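Local coordinates for protein CHAD domain (Ricinus communis, PDB 6QV5) that probably binds inorganic polyphosphate through its all-helical CHAD domain and carries a bound zinc ion, at residues L57-R68 with I88-R99. Sequence-based numbering, arbitrary orientation.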
loop_
_atom_site.group_PDB
_atom_site.type_symbol
_atom_site.label_atom_id
_atom_site.label_comp_id
_atom_site.label_asym_id
_atom_site.label_seq_id
_atom_site.Cartn_x
_atom_site.Cartn_y
_atom_site.Cartn_z
ATOM N N LEU A 57 -11.819 -1.361 4.633
ATOM C CA LEU A 57 -10.963 -2.389 4.038
ATOM C C LEU A 57 -9.693 -1.736 3.463
ATOM O O LEU A 57 -8.600 -2.287 3.623
ATOM C CB LEU A 57 -11.742 -3.164 2.954
ATOM C CG LEU A 57 -10.974 -4.157 2.066
ATOM C CD1 LEU A 57 -10.527 -5.387 2.844
ATOM C CD2 LEU A 57 -11.818 -4.575 0.882
ATOM N N HIS A 58 -9.845 -0.558 2.811
ATOM C CA HIS A 58 -8.743 0.220 2.236
ATOM C C HIS A 58 -7.754 0.618 3.336
ATOM O O HIS A 58 -6.555 0.387 3.179
ATOM C CB HIS A 58 -9.275 1.459 1.484
ATOM C CG HIS A 58 -8.218 2.350 0.897
ATOM N ND1 HIS A 58 -8.388 3.722 0.843
ATOM C CD2 HIS A 58 -7.014 2.038 0.355
ATOM C CE1 HIS A 58 -7.291 4.197 0.273
ATOM N NE2 HIS A 58 -6.435 3.222 -0.033
ATOM N N GLN A 59 -8.265 1.160 4.460
ATOM C CA GLN A 59 -7.452 1.561 5.606
ATOM C C GLN A 59 -6.717 0.389 6.254
ATOM O O GLN A 59 -5.564 0.554 6.656
ATOM C CB GLN A 59 -8.280 2.345 6.639
ATOM C CG GLN A 59 -8.618 3.783 6.217
ATOM C CD GLN A 59 -7.410 4.601 5.812
ATOM O OE1 GLN A 59 -6.419 4.709 6.541
ATOM N NE2 GLN A 59 -7.467 5.196 4.632
ATOM N N MET A 60 -7.362 -0.796 6.324
ATOM C CA MET A 60 -6.746 -1.998 6.893
ATOM C C MET A 60 -5.631 -2.528 5.987
ATOM O O MET A 60 -4.583 -2.933 6.493
ATOM C CB MET A 60 -7.785 -3.088 7.191
ATOM C CG MET A 60 -7.313 -4.070 8.241
ATOM S SD MET A 60 -8.448 -5.440 8.537
ATOM C CE MET A 60 -7.677 -6.172 9.923
ATOM N N ARG A 61 -5.852 -2.502 4.656
ATOM C CA ARG A 61 -4.880 -2.928 3.644
ATOM C C ARG A 61 -3.644 -2.022 3.673
ATOM O O ARG A 61 -2.522 -2.530 3.618
ATOM C CB ARG A 61 -5.522 -2.960 2.235
ATOM C CG ARG A 61 -4.588 -3.412 1.098
ATOM C CD ARG A 61 -4.172 -4.867 1.234
ATOM N NE ARG A 61 -3.029 -5.201 0.383
ATOM C CZ ARG A 61 -1.783 -5.347 0.823
ATOM N NH1 ARG A 61 -1.501 -5.187 2.111
ATOM N NH2 ARG A 61 -0.809 -5.660 -0.020
ATOM N N VAL A 62 -3.861 -0.690 3.786
ATOM C CA VAL A 62 -2.806 0.330 3.870
ATOM C C VAL A 62 -1.973 0.102 5.144
ATOM O O VAL A 62 -0.744 0.179 5.090
ATOM C CB VAL A 62 -3.375 1.777 3.739
ATOM C CG1 VAL A 62 -2.377 2.838 4.206
ATOM C CG2 VAL A 62 -3.816 2.059 2.306
ATOM N N GLY A 63 -2.652 -0.242 6.243
ATOM C CA GLY A 63 -2.036 -0.555 7.529
ATOM C C GLY A 63 -1.076 -1.726 7.451
ATOM O O GLY A 63 -0.013 -1.696 8.078
ATOM N N VAL A 64 -1.447 -2.764 6.669
ATOM C CA VAL A 64 -0.641 -3.967 6.432
ATOM C C VAL A 64 0.594 -3.588 5.596
ATOM O O VAL A 64 1.703 -4.014 5.928
ATOM C CB VAL A 64 -1.480 -5.125 5.813
ATOM C CG1 VAL A 64 -0.602 -6.292 5.360
ATOM C CG2 VAL A 64 -2.539 -5.616 6.798
ATOM N N ARG A 65 0.397 -2.754 4.550
ATOM C CA ARG A 65 1.463 -2.251 3.677
ATOM C C ARG A 65 2.463 -1.396 4.456
ATOM O O ARG A 65 3.670 -1.546 4.256
ATOM C CB ARG A 65 0.884 -1.442 2.510
ATOM C CG ARG A 65 0.537 -2.283 1.302
ATOM C CD ARG A 65 0.484 -1.426 0.054
ATOM N NE ARG A 65 -0.345 -2.035 -0.985
ATOM C CZ ARG A 65 -1.645 -1.798 -1.138
ATOM N NH1 ARG A 65 -2.275 -0.960 -0.326
ATOM N NH2 ARG A 65 -2.322 -2.394 -2.111
ATOM N N ARG A 66 1.956 -0.516 5.354
ATOM C CA ARG A 66 2.755 0.362 6.219
ATOM C C ARG A 66 3.608 -0.466 7.180
ATOM O O ARG A 66 4.767 -0.123 7.411
ATOM C CB ARG A 66 1.854 1.323 7.013
ATOM C CG ARG A 66 1.363 2.514 6.207
ATOM C CD ARG A 66 0.420 3.403 6.995
ATOM N NE ARG A 66 1.130 4.229 7.972
ATOM C CZ ARG A 66 1.081 4.052 9.288
ATOM N NH1 ARG A 66 1.767 4.848 10.096
ATOM N NH2 ARG A 66 0.341 3.080 9.808
ATOM N N LEU A 67 3.038 -1.567 7.712
ATOM C CA LEU A 67 3.712 -2.492 8.621
ATOM C C LEU A 67 4.858 -3.224 7.908
ATOM O O LEU A 67 5.957 -3.295 8.457
ATOM C CB LEU A 67 2.699 -3.492 9.218
ATOM C CG LEU A 67 3.240 -4.546 10.194
ATOM C CD1 LEU A 67 3.458 -3.964 11.586
ATOM C CD2 LEU A 67 2.308 -5.736 10.272
ATOM N N ARG A 68 4.601 -3.743 6.687
ATOM C CA ARG A 68 5.591 -4.462 5.881
ATOM C C ARG A 68 6.779 -3.569 5.497
ATOM O O ARG A 68 7.922 -4.024 5.574
ATOM C CB ARG A 68 4.947 -5.093 4.640
ATOM C CG ARG A 68 5.658 -6.364 4.193
ATOM C CD ARG A 68 5.521 -6.612 2.704
ATOM N NE ARG A 68 4.239 -7.225 2.356
ATOM C CZ ARG A 68 4.027 -8.536 2.280
ATOM N NH1 ARG A 68 5.010 -9.391 2.539
ATOM N NH2 ARG A 68 2.832 -9.001 1.942
ATOM N N ILE A 88 2.233 -12.378 7.452
ATOM C CA ILE A 88 2.016 -10.986 7.030
ATOM C C ILE A 88 1.699 -10.984 5.525
ATOM O O ILE A 88 0.786 -10.278 5.090
ATOM C CB ILE A 88 3.220 -10.070 7.414
ATOM C CG1 ILE A 88 3.260 -9.832 8.940
ATOM C CG2 ILE A 88 3.196 -8.724 6.658
ATOM C CD1 ILE A 88 4.644 -9.587 9.521
ATOM N N SER A 89 2.425 -11.824 4.753
ATOM C CA SER A 89 2.237 -12.008 3.313
ATOM C C SER A 89 0.867 -12.624 3.021
ATOM O O SER A 89 0.227 -12.237 2.045
ATOM C CB SER A 89 3.352 -12.872 2.731
ATOM O OG SER A 89 4.609 -12.229 2.864
ATOM N N TRP A 90 0.410 -13.552 3.892
ATOM C CA TRP A 90 -0.898 -14.205 3.804
ATOM C C TRP A 90 -2.011 -13.180 4.055
ATOM O O TRP A 90 -2.975 -13.138 3.292
ATOM C CB TRP A 90 -0.982 -15.394 4.787
ATOM C CG TRP A 90 -2.379 -15.822 5.131
ATOM C CD1 TRP A 90 -3.227 -16.560 4.358
ATOM C CD2 TRP A 90 -3.093 -15.521 6.338
ATOM N NE1 TRP A 90 -4.426 -16.739 5.009
ATOM C CE2 TRP A 90 -4.372 -16.111 6.225
ATOM C CE3 TRP A 90 -2.779 -14.800 7.503
ATOM C CZ2 TRP A 90 -5.332 -16.012 7.240
ATOM C CZ3 TRP A 90 -3.732 -14.698 8.503
ATOM C CH2 TRP A 90 -4.989 -15.303 8.369
ATOM N N LEU A 91 -1.863 -12.348 5.111
ATOM C CA LEU A 91 -2.810 -11.292 5.485
ATOM C C LEU A 91 -2.910 -10.218 4.388
ATOM O O LEU A 91 -4.010 -9.740 4.101
ATOM C CB LEU A 91 -2.413 -10.675 6.845
ATOM C CG LEU A 91 -3.270 -9.527 7.406
ATOM C CD1 LEU A 91 -4.698 -9.970 7.681
ATOM C CD2 LEU A 91 -2.655 -8.962 8.668
ATOM N N GLY A 92 -1.768 -9.878 3.786
ATOM C CA GLY A 92 -1.672 -8.910 2.699
ATOM C C GLY A 92 -2.366 -9.383 1.437
ATOM O O GLY A 92 -3.002 -8.586 0.746
ATOM N N THR A 93 -2.263 -10.696 1.145
ATOM C CA THR A 93 -2.886 -11.354 -0.009
ATOM C C THR A 93 -4.410 -11.451 0.185
ATOM O O THR A 93 -5.153 -11.204 -0.766
ATOM C CB THR A 93 -2.208 -12.719 -0.266
ATOM O OG1 THR A 93 -0.808 -12.508 -0.468
ATOM C CG2 THR A 93 -2.787 -13.462 -1.468
ATOM N N GLU A 94 -4.867 -11.798 1.408
ATOM C CA GLU A 94 -6.291 -11.928 1.737
ATOM C C GLU A 94 -7.042 -10.599 1.640
ATOM O O GLU A 94 -8.100 -10.549 1.009
ATOM C CB GLU A 94 -6.504 -12.591 3.113
ATOM C CG GLU A 94 -6.137 -14.068 3.178
ATOM C CD GLU A 94 -6.803 -14.990 2.175
ATOM O OE1 GLU A 94 -8.055 -15.030 2.134
ATOM O OE2 GLU A 94 -6.070 -15.682 1.432
ATOM N N LEU A 95 -6.488 -9.528 2.240
ATOM C CA LEU A 95 -7.086 -8.188 2.205
ATOM C C LEU A 95 -6.886 -7.530 0.839
ATOM O O LEU A 95 -7.741 -6.757 0.409
ATOM C CB LEU A 95 -6.522 -7.284 3.319
ATOM C CG LEU A 95 -6.805 -7.687 4.775
ATOM C CD1 LEU A 95 -5.949 -6.882 5.724
ATOM C CD2 LEU A 95 -8.278 -7.507 5.141
ATOM N N GLY A 96 -5.764 -7.847 0.189
ATOM C CA GLY A 96 -5.391 -7.344 -1.130
ATOM C C GLY A 96 -6.330 -7.782 -2.230
ATOM O O GLY A 96 -6.706 -6.965 -3.073
ATOM N N ALA A 97 -6.730 -9.073 -2.213
ATOM C CA ALA A 97 -7.665 -9.666 -3.174
ATOM C C ALA A 97 -9.039 -9.000 -3.062
ATOM O O ALA A 97 -9.659 -8.717 -4.086
ATOM C CB ALA A 97 -7.786 -11.167 -2.936
ATOM N N ALA A 98 -9.493 -8.720 -1.818
ATOM C CA ALA A 98 -10.766 -8.053 -1.546
ATOM C C ALA A 98 -10.713 -6.583 -1.987
ATOM O O ALA A 98 -11.698 -6.077 -2.529
ATOM C CB ALA A 98 -11.110 -8.158 -0.068
ATOM N N ARG A 99 -9.549 -5.920 -1.792
ATOM C CA ARG A 99 -9.306 -4.530 -2.185
ATOM C C ARG A 99 -9.277 -4.386 -3.713
ATOM O O ARG A 99 -9.929 -3.485 -4.241
ATOM C CB ARG A 99 -8.013 -3.987 -1.529
ATOM C CG ARG A 99 -7.605 -2.557 -1.920
ATOM C CD ARG A 99 -8.570 -1.488 -1.434
ATOM N NE ARG A 99 -8.228 -0.167 -1.963
ATOM C CZ ARG A 99 -9.086 0.840 -2.091
ATOM N NH1 ARG A 99 -10.358 0.688 -1.741
ATOM N NH2 ARG A 99 -8.682 2.004 -2.580
#
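R99 lays its guanidinium flat over one face of the H58 imidazole, centres 3.8 Å apart and planes only 17° off parallel, with NH2 above the middle of the ring. The R99 chain bends at chi2, then runs on toward H58, bringing its flat end over the ring. One turn on, R61 spreads over the backbone of the partner helix: its CD packs on L95 and G96, and the carbonyl oxygen of G92 stands over the guanidinium face, NE to O 3.4 Å, at an angle too poor for a hydrogen bond. The side-chain-free surface of G92 and G96 lets this arginine lie close. R65 NE lies over the rim of the opposite face of the R61 group.

Deeper in, L95 is a knob among L57, M60, R61 and V64; its CD2 meets CD1 of L57 at 3.9 Å, while M60 crosses it at about a right angle. V64 returns the fit among I88, L91, G92 and L95, its CG2 lying 3.8 Å from L91 CD2. At the far end R68 NH1 gives S89 OG a nearly straight bond (2.9 Å, 165°) close to the guanidinium plane; S89 OG also bonds to the backbone of Q85.

These near-antiparallel helices (147°, axes 9.5 Å apart) form a knobs-into-holes pair in the CHAD helical bundle, with helices 45-50 and 122-145 packing on L57 and M60, and helix 147-163 on I88 and L91.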